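Local coordinates for afamin (Homo sapiens, PDB 6FAK), which carries hydrophobic molecules in body fluids, binding vitamin E and keeping lipidated Wnt proteins soluble and active, at residues A[229-234]-A[329-334]; A[216-221]-A[236-241]; A[410-415]-A[540-545]; A[421-426]-A[529-534]. All coordinates share one frame; numbering follows the deposited sequence.

Interaction 1: A[229-234]-A[329-334]; sequences IEFKEL and FFAKFT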
# COMPACT_ATOMS: atom_id res chain seq x y z
N ILE A 229 25.25 10.27 1.64
CA ILE A 229 25.66 9.21 2.58
C ILE A 229 26.80 8.36 2.03
O ILE A 229 26.86 8.13 0.83
CB ILE A 229 24.43 8.31 2.90
CG1 ILE A 229 24.66 7.43 4.13
CG2 ILE A 229 24.04 7.43 1.69
CD1 ILE A 229 23.40 6.65 4.49
N GLU A 230 27.71 7.88 2.89
CA GLU A 230 28.76 6.89 2.50
C GLU A 230 28.21 5.50 2.39
O GLU A 230 27.33 5.11 3.18
CB GLU A 230 29.98 6.88 3.45
CG GLU A 230 30.29 5.58 4.25
CD GLU A 230 31.61 4.83 3.90
OE1 GLU A 230 31.69 4.11 2.83
OE2 GLU A 230 32.56 4.87 4.76
N PHE A 231 28.78 4.71 1.47
CA PHE A 231 28.29 3.36 1.19
C PHE A 231 28.18 2.49 2.46
O PHE A 231 27.15 1.89 2.72
CB PHE A 231 29.11 2.70 0.09
CG PHE A 231 28.61 1.34 -0.31
CD1 PHE A 231 27.37 1.19 -0.89
CD2 PHE A 231 29.38 0.21 -0.11
CE1 PHE A 231 26.90 -0.06 -1.25
CE2 PHE A 231 28.92 -1.04 -0.48
CZ PHE A 231 27.67 -1.17 -1.05
N LYS A 232 29.24 2.44 3.25
CA LYS A 232 29.24 1.63 4.45
C LYS A 232 28.12 2.01 5.43
O LYS A 232 27.48 1.14 6.01
CB LYS A 232 30.61 1.64 5.13
CG LYS A 232 31.59 0.78 4.40
CD LYS A 232 32.99 0.79 5.05
CE LYS A 232 33.10 0.25 6.49
NZ LYS A 232 32.94 -1.22 6.64
N GLU A 233 27.91 3.32 5.63
CA GLU A 233 26.86 3.82 6.50
C GLU A 233 25.45 3.48 5.92
O GLU A 233 24.59 3.09 6.67
CB GLU A 233 26.97 5.32 6.70
CG GLU A 233 26.10 5.87 7.80
CD GLU A 233 26.45 5.29 9.17
OE1 GLU A 233 27.60 5.49 9.64
OE2 GLU A 233 25.58 4.62 9.77
N LEU A 234 25.27 3.63 4.62
CA LEU A 234 24.05 3.20 3.91
C LEU A 234 23.75 1.70 4.12
O LEU A 234 22.61 1.30 4.46
CB LEU A 234 24.19 3.55 2.43
CG LEU A 234 23.09 3.32 1.38
CD1 LEU A 234 23.04 1.93 0.90
CD2 LEU A 234 21.75 3.73 1.92
N PHE A 329 28.65 -6.03 -4.78
CA PHE A 329 28.95 -5.33 -6.02
C PHE A 329 27.65 -4.67 -6.60
O PHE A 329 27.63 -3.52 -6.99
CB PHE A 329 29.51 -6.33 -7.04
CG PHE A 329 29.66 -5.78 -8.42
CD1 PHE A 329 30.74 -5.00 -8.74
CD2 PHE A 329 28.72 -6.03 -9.38
CE1 PHE A 329 30.85 -4.42 -10.00
CE2 PHE A 329 28.82 -5.46 -10.65
CZ PHE A 329 29.89 -4.66 -10.94
N PHE A 330 26.58 -5.47 -6.71
CA PHE A 330 25.26 -4.92 -7.15
C PHE A 330 24.61 -3.92 -6.18
O PHE A 330 23.91 -2.98 -6.62
CB PHE A 330 24.30 -6.05 -7.61
CG PHE A 330 24.76 -6.76 -8.86
CD1 PHE A 330 24.87 -6.08 -10.06
CD2 PHE A 330 25.10 -8.11 -8.84
CE1 PHE A 330 25.35 -6.73 -11.20
CE2 PHE A 330 25.55 -8.76 -9.96
CZ PHE A 330 25.70 -8.06 -11.14
N ALA A 331 24.79 -4.12 -4.88
CA ALA A 331 24.39 -3.09 -3.90
C ALA A 331 25.09 -1.75 -4.14
O ALA A 331 24.45 -0.69 -4.10
CB ALA A 331 24.63 -3.57 -2.46
N LYS A 332 26.41 -1.80 -4.38
CA LYS A 332 27.16 -0.60 -4.69
C LYS A 332 26.70 0.06 -6.01
O LYS A 332 26.61 1.29 -6.11
CB LYS A 332 28.66 -0.86 -4.75
CG LYS A 332 29.44 0.44 -4.61
CD LYS A 332 30.91 0.22 -4.37
CE LYS A 332 31.58 1.49 -3.79
NZ LYS A 332 31.03 2.80 -4.27
N PHE A 333 26.46 -0.75 -7.03
CA PHE A 333 25.88 -0.23 -8.28
C PHE A 333 24.53 0.46 -8.02
O PHE A 333 24.30 1.58 -8.46
CB PHE A 333 25.70 -1.33 -9.34
CG PHE A 333 24.97 -0.83 -10.55
CD1 PHE A 333 25.62 -0.04 -11.49
CD2 PHE A 333 23.59 -1.10 -10.71
CE1 PHE A 333 24.93 0.45 -12.59
CE2 PHE A 333 22.91 -0.63 -11.81
CZ PHE A 333 23.56 0.15 -12.75
N THR A 334 23.69 -0.18 -7.23
CA THR A 334 22.37 0.34 -6.95
C THR A 334 22.49 1.71 -6.21
O THR A 334 21.86 2.69 -6.58
CB THR A 334 21.52 -0.68 -6.15
OG1 THR A 334 21.46 -1.96 -6.82
CG2 THR A 334 20.13 -0.09 -5.92
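In the second albumin domain, Phe231, in the first turn of helix 231-250, packs against Ala331 and Lys332 of helix 326-339. Segment 229-234 belongs to the region that forms the binding pocket for hydrophobic ligands; 329-334 does not. Phe231 has CG anti to its own backbone N (chi1 -177°), and the ring reaches over to the neighbouring helix. The CE1 and CZ end of the ring lies close to the backbone there: CE1 of Phe231 is 3.5 Å from CA of Lys332. CZ of Phe231 also lies 4.1 Å from CB of Ala331. The aliphatic chain of Lys332 runs over one face of the ring. CG of Lys332 stands 4.2 Å from the ring centroid, only 6° off the normal, in a CH-pi contact. NZ of Lys332 is 5.3 Å from the same centroid, so any cation-pi attraction is weak; its salt bridge is with Glu336, on its own helix. The ring of Phe335, on the same helix as Lys332, also meets the Phe231 ring. Glu230, just before Phe231, is the N-cap of helix 231-250. Its OE1 accepts from Lys232 N at 3.0 Å, in a nearly straight bond met from above the carboxylate plane. The chemistry across the interface is therefore mainly apolar: the methylenes of Lys332 cover an aromatic face, while its ammonium group pairs with Glu336.

Interaction 2: A[216-221]-A[236-241]; sequences FIYIAI and SLVEDV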
# COMPACT_ATOMS: atom_id res chain seq x y z
N PHE A 216 17.17 -4.49 -1.92
CA PHE A 216 17.48 -3.58 -3.02
C PHE A 216 16.54 -2.36 -3.12
O PHE A 216 16.97 -1.24 -3.46
CB PHE A 216 17.69 -4.33 -4.33
CG PHE A 216 19.03 -4.99 -4.40
CD1 PHE A 216 19.31 -6.15 -3.65
CD2 PHE A 216 20.07 -4.41 -5.10
CE1 PHE A 216 20.57 -6.75 -3.67
CE2 PHE A 216 21.34 -4.99 -5.11
CZ PHE A 216 21.61 -6.13 -4.40
N ILE A 217 15.29 -2.58 -2.73
CA ILE A 217 14.33 -1.50 -2.62
C ILE A 217 14.82 -0.43 -1.64
O ILE A 217 14.72 0.72 -1.95
CB ILE A 217 12.93 -1.98 -2.13
CG1 ILE A 217 12.28 -2.85 -3.18
CG2 ILE A 217 12.00 -0.79 -1.81
CD1 ILE A 217 10.98 -3.46 -2.70
N TYR A 218 15.34 -0.84 -0.48
CA TYR A 218 15.75 0.11 0.55
C TYR A 218 17.04 0.80 0.14
O TYR A 218 17.28 1.98 0.45
CB TYR A 218 15.88 -0.55 1.96
CG TYR A 218 14.93 -1.70 2.32
CD1 TYR A 218 13.54 -1.56 2.18
CD2 TYR A 218 15.41 -2.89 2.88
CE1 TYR A 218 12.67 -2.61 2.51
CE2 TYR A 218 14.55 -3.93 3.25
CZ TYR A 218 13.18 -3.80 3.05
OH TYR A 218 12.33 -4.86 3.37
N ILE A 219 17.93 0.08 -0.54
CA ILE A 219 19.15 0.72 -1.04
C ILE A 219 18.76 1.80 -2.01
O ILE A 219 19.27 2.94 -1.94
CB ILE A 219 20.13 -0.27 -1.73
CG1 ILE A 219 20.71 -1.30 -0.74
CG2 ILE A 219 21.28 0.52 -2.40
CD1 ILE A 219 21.27 -2.55 -1.40
N ALA A 220 17.83 1.48 -2.91
CA ALA A 220 17.46 2.47 -3.93
C ALA A 220 16.80 3.70 -3.31
O ALA A 220 17.19 4.77 -3.64
CB ALA A 220 16.57 1.87 -5.02
N ILE A 221 15.84 3.52 -2.38
CA ILE A 221 15.11 4.63 -1.76
C ILE A 221 16.02 5.48 -0.88
O ILE A 221 15.99 6.73 -0.94
CB ILE A 221 13.93 4.14 -0.87
CG1 ILE A 221 12.81 3.56 -1.73
CG2 ILE A 221 13.35 5.29 -0.02
CD1 ILE A 221 11.80 2.73 -0.93
N SER A 236 24.77 -0.16 6.54
CA SER A 236 24.41 -0.29 7.93
C SER A 236 22.94 0.11 8.21
O SER A 236 22.21 -0.60 8.94
CB SER A 236 25.39 0.52 8.79
OG SER A 236 25.12 0.28 10.14
N LEU A 237 22.51 1.20 7.58
CA LEU A 237 21.15 1.70 7.72
C LEU A 237 20.16 0.73 7.07
O LEU A 237 19.09 0.47 7.63
CB LEU A 237 21.04 3.09 7.11
CG LEU A 237 19.74 3.86 7.19
CD1 LEU A 237 19.29 4.01 8.64
CD2 LEU A 237 19.88 5.21 6.50
N VAL A 238 20.51 0.21 5.91
CA VAL A 238 19.71 -0.76 5.21
C VAL A 238 19.46 -2.01 6.06
O VAL A 238 18.34 -2.53 6.03
CB VAL A 238 20.30 -1.15 3.85
CG1 VAL A 238 19.68 -2.44 3.29
CG2 VAL A 238 20.14 0.00 2.88
N GLU A 239 20.47 -2.47 6.80
CA GLU A 239 20.29 -3.57 7.76
C GLU A 239 19.24 -3.28 8.84
O GLU A 239 18.39 -4.15 9.10
CB GLU A 239 21.62 -3.97 8.43
CG GLU A 239 22.58 -4.65 7.48
CD GLU A 239 22.47 -6.16 7.53
OE1 GLU A 239 21.36 -6.70 7.74
OE2 GLU A 239 23.52 -6.82 7.38
N ASP A 240 19.27 -2.07 9.39
CA ASP A 240 18.26 -1.64 10.35
C ASP A 240 16.86 -1.55 9.72
O ASP A 240 15.87 -2.02 10.33
CB ASP A 240 18.63 -0.30 11.00
CG ASP A 240 19.82 -0.39 11.99
OD1 ASP A 240 20.28 -1.48 12.37
OD2 ASP A 240 20.32 0.69 12.38
N VAL A 241 16.77 -0.98 8.51
CA VAL A 241 15.51 -0.90 7.82
C VAL A 241 14.93 -2.28 7.50
O VAL A 241 13.71 -2.48 7.70
CB VAL A 241 15.61 -0.03 6.55
CG1 VAL A 241 14.30 -0.02 5.82
CG2 VAL A 241 15.95 1.39 6.90
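Tyr218 offers one face of its ring to Val241. The methyl CG1 of Val241 sits above that face, displaced toward the rim, and is 3.9 Å from CG of Tyr218. It lies 20° off the ring normal as seen from the centroid, which makes this a CH-pi contact. The methyl CG1 of Val238 comes instead to the ring edge, near its plane, 4.3 Å from CD2 of Tyr218. One valine thus covers the ring and the other borders it. The second methyl of Val238, CG2, packs mainly on CG1 of Ile219 at 3.9 Å. With CG1 anti to the backbone N of Val238 (chi1 164°) and CG2 beside it, the torsion turns CG1 to the Tyr218 ring and CG2 to Ile219. These residues join helices 216-225 and 231-250 of the second albumin domain. The short segments run at 128° to each other, with axes 9.7 Å apart at closest approach. Both belong to the region that forms the hydrophobic ligand pocket, and a tetraethylene glycol molecule, probably from the crystallisation liquor, lies about 4 Å from the side chain of Val241. Leu222 touches both valines, and Tyr245 meets the Tyr218 ring with its plane turned by about 15°.

Interaction 3: A[410-415]-A[540-545]; sequences YLIRLT and LTDEEL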
# COMPACT_ATOMS: atom_id res chain seq x y z
N TYR A 410 -9.49 2.21 -17.51
CA TYR A 410 -8.80 1.29 -16.59
C TYR A 410 -9.70 0.19 -16.01
O TYR A 410 -9.28 -0.98 -15.87
CB TYR A 410 -8.05 2.03 -15.47
CG TYR A 410 -6.75 2.65 -15.97
CD1 TYR A 410 -5.83 1.89 -16.71
CD2 TYR A 410 -6.40 3.96 -15.70
CE1 TYR A 410 -4.64 2.43 -17.18
CE2 TYR A 410 -5.21 4.52 -16.18
CZ TYR A 410 -4.36 3.74 -16.93
OH TYR A 410 -3.16 4.21 -17.40
N LEU A 411 -10.91 0.58 -15.66
CA LEU A 411 -11.91 -0.35 -15.16
C LEU A 411 -12.25 -1.39 -16.21
O LEU A 411 -12.35 -2.57 -15.90
CB LEU A 411 -13.15 0.42 -14.66
CG LEU A 411 -12.93 1.23 -13.39
CD1 LEU A 411 -14.21 1.99 -13.12
CD2 LEU A 411 -12.60 0.37 -12.18
N ILE A 412 -12.44 -0.97 -17.45
CA ILE A 412 -12.68 -1.93 -18.55
C ILE A 412 -11.48 -2.92 -18.70
O ILE A 412 -11.66 -4.16 -18.69
CB ILE A 412 -12.96 -1.19 -19.91
CG1 ILE A 412 -14.32 -0.47 -19.85
CG2 ILE A 412 -12.97 -2.21 -21.06
CD1 ILE A 412 -14.61 0.49 -21.00
N ARG A 413 -10.28 -2.38 -18.78
CA ARG A 413 -9.06 -3.18 -18.99
C ARG A 413 -8.81 -4.13 -17.84
O ARG A 413 -8.57 -5.30 -18.09
CB ARG A 413 -7.83 -2.29 -19.21
CG ARG A 413 -7.67 -1.87 -20.68
CD ARG A 413 -7.02 -2.99 -21.54
NE ARG A 413 -8.02 -3.80 -22.26
CZ ARG A 413 -7.89 -5.07 -22.63
NH1 ARG A 413 -6.76 -5.75 -22.37
NH2 ARG A 413 -8.87 -5.68 -23.25
N LEU A 414 -8.88 -3.63 -16.62
CA LEU A 414 -8.65 -4.43 -15.45
C LEU A 414 -9.66 -5.58 -15.35
O LEU A 414 -9.31 -6.71 -14.97
CB LEU A 414 -8.68 -3.61 -14.16
CG LEU A 414 -7.49 -2.72 -13.78
CD1 LEU A 414 -7.94 -1.67 -12.73
CD2 LEU A 414 -6.40 -3.59 -13.19
N THR A 415 -10.94 -5.27 -15.59
CA THR A 415 -12.01 -6.28 -15.51
C THR A 415 -11.84 -7.36 -16.59
O THR A 415 -12.02 -8.54 -16.33
CB THR A 415 -13.41 -5.63 -15.54
OG1 THR A 415 -13.50 -4.65 -14.49
CG2 THR A 415 -14.46 -6.62 -15.31
N LEU A 540 -17.58 -8.62 -25.65
CA LEU A 540 -17.51 -7.36 -26.41
C LEU A 540 -16.12 -6.72 -26.39
O LEU A 540 -15.33 -6.93 -25.45
CB LEU A 540 -18.55 -6.33 -25.88
CG LEU A 540 -20.04 -6.68 -26.00
CD1 LEU A 540 -20.89 -5.44 -25.77
CD2 LEU A 540 -20.38 -7.37 -27.32
N THR A 541 -15.80 -5.95 -27.43
CA THR A 541 -14.54 -5.22 -27.48
C THR A 541 -14.57 -4.06 -26.47
O THR A 541 -15.63 -3.59 -26.11
CB THR A 541 -14.22 -4.58 -28.87
OG1 THR A 541 -15.22 -3.58 -29.18
CG2 THR A 541 -14.14 -5.61 -30.02
N ASP A 542 -13.41 -3.61 -26.04
CA ASP A 542 -13.29 -2.43 -25.19
C ASP A 542 -14.08 -1.21 -25.75
O ASP A 542 -14.75 -0.51 -24.99
CB ASP A 542 -11.84 -2.03 -25.03
CG ASP A 542 -11.05 -3.01 -24.14
OD1 ASP A 542 -11.53 -4.12 -23.80
OD2 ASP A 542 -9.93 -2.64 -23.78
N GLU A 543 -13.95 -0.97 -27.06
CA GLU A 543 -14.67 0.13 -27.72
C GLU A 543 -16.20 -0.03 -27.64
O GLU A 543 -16.88 0.92 -27.30
CB GLU A 543 -14.21 0.27 -29.18
CG GLU A 543 -14.95 1.35 -29.97
CD GLU A 543 -14.41 1.53 -31.39
OE1 GLU A 543 -13.20 1.77 -31.54
OE2 GLU A 543 -15.21 1.43 -32.35
N GLU A 544 -16.73 -1.22 -27.95
CA GLU A 544 -18.14 -1.50 -27.77
C GLU A 544 -18.63 -1.29 -26.33
O GLU A 544 -19.74 -0.79 -26.13
CB GLU A 544 -18.48 -2.92 -28.24
CG GLU A 544 -18.37 -3.13 -29.75
CD GLU A 544 -18.31 -4.58 -30.21
OE1 GLU A 544 -17.94 -5.50 -29.45
OE2 GLU A 544 -18.59 -4.80 -31.40
N LEU A 545 -17.82 -1.72 -25.35
CA LEU A 545 -18.17 -1.53 -23.95
C LEU A 545 -18.17 -0.04 -23.57
O LEU A 545 -19.05 0.41 -22.89
CB LEU A 545 -17.22 -2.30 -23.01
CG LEU A 545 -17.41 -3.81 -23.12
CD1 LEU A 545 -16.19 -4.54 -22.58
CD2 LEU A 545 -18.64 -4.28 -22.40
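Arg413 grips the carboxylate of Asp542 side-on, with its main bonds from NE to OD2 and from NH2 to OD1. NE of Arg413 donates to OD2 of Asp542 at 2.7 Å, using the syn lone pair of that oxygen. The bond is somewhat bent, and OD2 is tilted 21° from the guanidinium plane. NH2 of Arg413 reaches OD1 of Asp542 at 3.1 Å; this bond is almost straight and lies in the guanidinium plane. NH2 also makes a weak bond to OD2. The two planes are 42° apart. Bends at chi2 and chi3 bring the arginine head round to the acid. OD1 of Asp542 has a second cation, Lys416, whose NZ also donates to the carbonyl oxygen of Leu540. Two positive charges on one carboxylate would be expected to favour its ionised form. This salt bridge ties the long helix 376-417 to the start of helix 542-560 within the third albumin domain. That start is closed by a capping box: Glu544 N donates to Thr541 OG1 at 3.1 Å, and Thr541 N donates to Glu544 OE1 at 3.0 Å. CG2 of Ile412 lies 3.6 Å from OD1 of Asp542. The same methyl is 4.3 Å from CD1 of Leu545, where the contact turns apolar. Within helix 376-417, Leu411 O accepts from both N and OG1 of Thr415, which arrive from opposite faces of its plane.

Interaction 4: A[421-426]-A[529-534]; sequences LSTEEL and FLVNLV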
# COMPACT_ATOMS: atom_id res chain seq x y z
N LEU A 421 -11.84 -11.26 -9.96
CA LEU A 421 -11.90 -10.38 -8.77
C LEU A 421 -13.30 -9.85 -8.51
O LEU A 421 -14.10 -9.72 -9.40
CB LEU A 421 -10.95 -9.20 -8.91
CG LEU A 421 -9.49 -9.62 -9.03
CD1 LEU A 421 -8.61 -8.44 -9.31
CD2 LEU A 421 -9.00 -10.39 -7.82
N SER A 422 -13.64 -9.64 -7.24
CA SER A 422 -14.88 -8.98 -6.90
C SER A 422 -14.94 -7.57 -7.55
O SER A 422 -13.92 -6.87 -7.75
CB SER A 422 -15.07 -8.84 -5.40
OG SER A 422 -14.14 -7.93 -4.87
N THR A 423 -16.16 -7.18 -7.88
CA THR A 423 -16.41 -5.85 -8.33
C THR A 423 -15.88 -4.79 -7.39
O THR A 423 -15.30 -3.79 -7.87
CB THR A 423 -17.92 -5.67 -8.63
OG1 THR A 423 -18.22 -6.51 -9.74
CG2 THR A 423 -18.24 -4.25 -8.95
N GLU A 424 -16.04 -4.98 -6.08
CA GLU A 424 -15.54 -3.97 -5.12
C GLU A 424 -14.04 -3.81 -5.23
O GLU A 424 -13.52 -2.69 -5.21
CB GLU A 424 -15.88 -4.31 -3.64
CG GLU A 424 -17.32 -4.05 -3.24
CD GLU A 424 -17.77 -2.64 -3.60
OE1 GLU A 424 -18.60 -2.51 -4.52
OE2 GLU A 424 -17.23 -1.67 -3.03
N GLU A 425 -13.33 -4.92 -5.42
CA GLU A 425 -11.88 -4.88 -5.55
C GLU A 425 -11.45 -4.17 -6.85
O GLU A 425 -10.51 -3.38 -6.83
CB GLU A 425 -11.25 -6.30 -5.48
CG GLU A 425 -9.74 -6.24 -5.68
CD GLU A 425 -8.97 -7.44 -5.16
OE1 GLU A 425 -9.56 -8.53 -4.87
OE2 GLU A 425 -7.74 -7.27 -5.05
N LEU A 426 -12.12 -4.49 -7.96
CA LEU A 426 -11.77 -3.95 -9.25
C LEU A 426 -11.98 -2.44 -9.24
O LEU A 426 -11.19 -1.72 -9.77
CB LEU A 426 -12.59 -4.63 -10.41
CG LEU A 426 -12.10 -6.05 -10.74
CD1 LEU A 426 -13.16 -6.94 -11.41
CD2 LEU A 426 -10.81 -5.98 -11.55
N PHE A 529 -21.23 -0.26 -11.64
CA PHE A 529 -22.03 -0.52 -12.85
C PHE A 529 -21.16 -0.92 -14.04
O PHE A 529 -21.43 -1.95 -14.73
CB PHE A 529 -22.95 0.70 -13.17
CG PHE A 529 -23.69 0.58 -14.46
CD1 PHE A 529 -23.11 1.02 -15.66
CD2 PHE A 529 -24.96 0.05 -14.49
CE1 PHE A 529 -23.77 0.88 -16.87
CE2 PHE A 529 -25.63 -0.11 -15.71
CZ PHE A 529 -25.02 0.31 -16.91
N LEU A 530 -20.12 -0.13 -14.29
CA LEU A 530 -19.23 -0.39 -15.42
C LEU A 530 -18.52 -1.74 -15.31
O LEU A 530 -18.47 -2.48 -16.30
CB LEU A 530 -18.23 0.71 -15.61
CG LEU A 530 -17.26 0.51 -16.77
CD1 LEU A 530 -17.87 0.28 -18.14
CD2 LEU A 530 -16.39 1.74 -16.85
N VAL A 531 -18.02 -2.05 -14.11
CA VAL A 531 -17.36 -3.29 -13.88
C VAL A 531 -18.31 -4.46 -14.10
O VAL A 531 -17.96 -5.40 -14.82
CB VAL A 531 -16.64 -3.32 -12.51
CG1 VAL A 531 -16.15 -4.72 -12.14
CG2 VAL A 531 -15.47 -2.36 -12.55
N ASN A 532 -19.48 -4.41 -13.48
CA ASN A 532 -20.50 -5.47 -13.68
C ASN A 532 -20.90 -5.63 -15.16
O ASN A 532 -21.04 -6.74 -15.67
CB ASN A 532 -21.72 -5.26 -12.77
CG ASN A 532 -21.38 -5.45 -11.30
OD1 ASN A 532 -20.59 -6.34 -10.96
ND2 ASN A 532 -21.99 -4.66 -10.43
N LEU A 533 -21.02 -4.51 -15.86
CA LEU A 533 -21.31 -4.53 -17.29
C LEU A 533 -20.24 -5.27 -18.11
O LEU A 533 -20.59 -6.08 -19.04
CB LEU A 533 -21.48 -3.11 -17.83
CG LEU A 533 -21.99 -3.01 -19.25
CD1 LEU A 533 -23.42 -3.54 -19.37
CD2 LEU A 533 -21.88 -1.55 -19.68
N VAL A 534 -18.97 -5.01 -17.77
CA VAL A 534 -17.84 -5.61 -18.45
C VAL A 534 -17.82 -7.11 -18.16
O VAL A 534 -17.53 -7.88 -19.07
CB VAL A 534 -16.47 -4.96 -18.12
CG1 VAL A 534 -15.36 -5.69 -18.81
CG2 VAL A 534 -16.40 -3.52 -18.62
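The side chain of Thr423 stands nearly perpendicular to that of Asn532, and a hydrogen bond joins their ends. OG1 of Thr423 donates to OD1 of Asn532 at 2.7 Å. The hydroxyl stands above the amide carbonyl plane, 36° out of it, and does not lie on a lone pair. Lys535 NZ is also bonded to OG1 of Thr423, so the hydroxyl has two polar partners; the same NZ holds the carbonyl oxygen of Leu421. Thr423 and Val531 lie alongside each other, pointing opposite ways. CG1 of Val531 comes 3.6 Å from OG1 of Thr423 and 3.8 Å from its CG2. That methyl is anti to the backbone N of Val531 (chi1 169°), and this also sets it against Leu426. Here the two side chains meet at a slant, with CD1 of Leu426 3.8 Å from CG1 of Val531. One valine methyl thus touches both Thr423 and Leu426, one turn apart on the facing helix. Asn532 is buried, and Leu507 and Phe508 touch it from a loop. Ser422 caps the helix that carries Thr423: its OG accepts from Glu425 N at 3.2 Å. Nearby, Glu424 forms salt bridges with Arg524 and Arg528 of helix 521-536. The contact joins the start of helix 423-440 to helix 521-536, a pairing of helices inside the all-helical third domain of the albumin fold.

In the fold
The four interactions form two pairs, one in the second albumin domain and one in the third. Interactions 1 and 2 have centres 9 Å apart and share helix 231-250. They touch where Ala331 CB meets Ile219 CD1 at 3.7 Å. Three of their four segments belong to the hydrophobic ligand pocket region; 329-334 packs against it from further along the chain. Interactions 3 and 4 have centres 11 Å apart. They touch at several points, among them Thr415 OG1, 3.5 Å from Val531 CG1. Helices 376-417 and 423-440 are consecutive, as are 521-536 and 542-560. The two pairs do not touch: the nearest atoms of interactions 2 and 4 are about 19 Å apart.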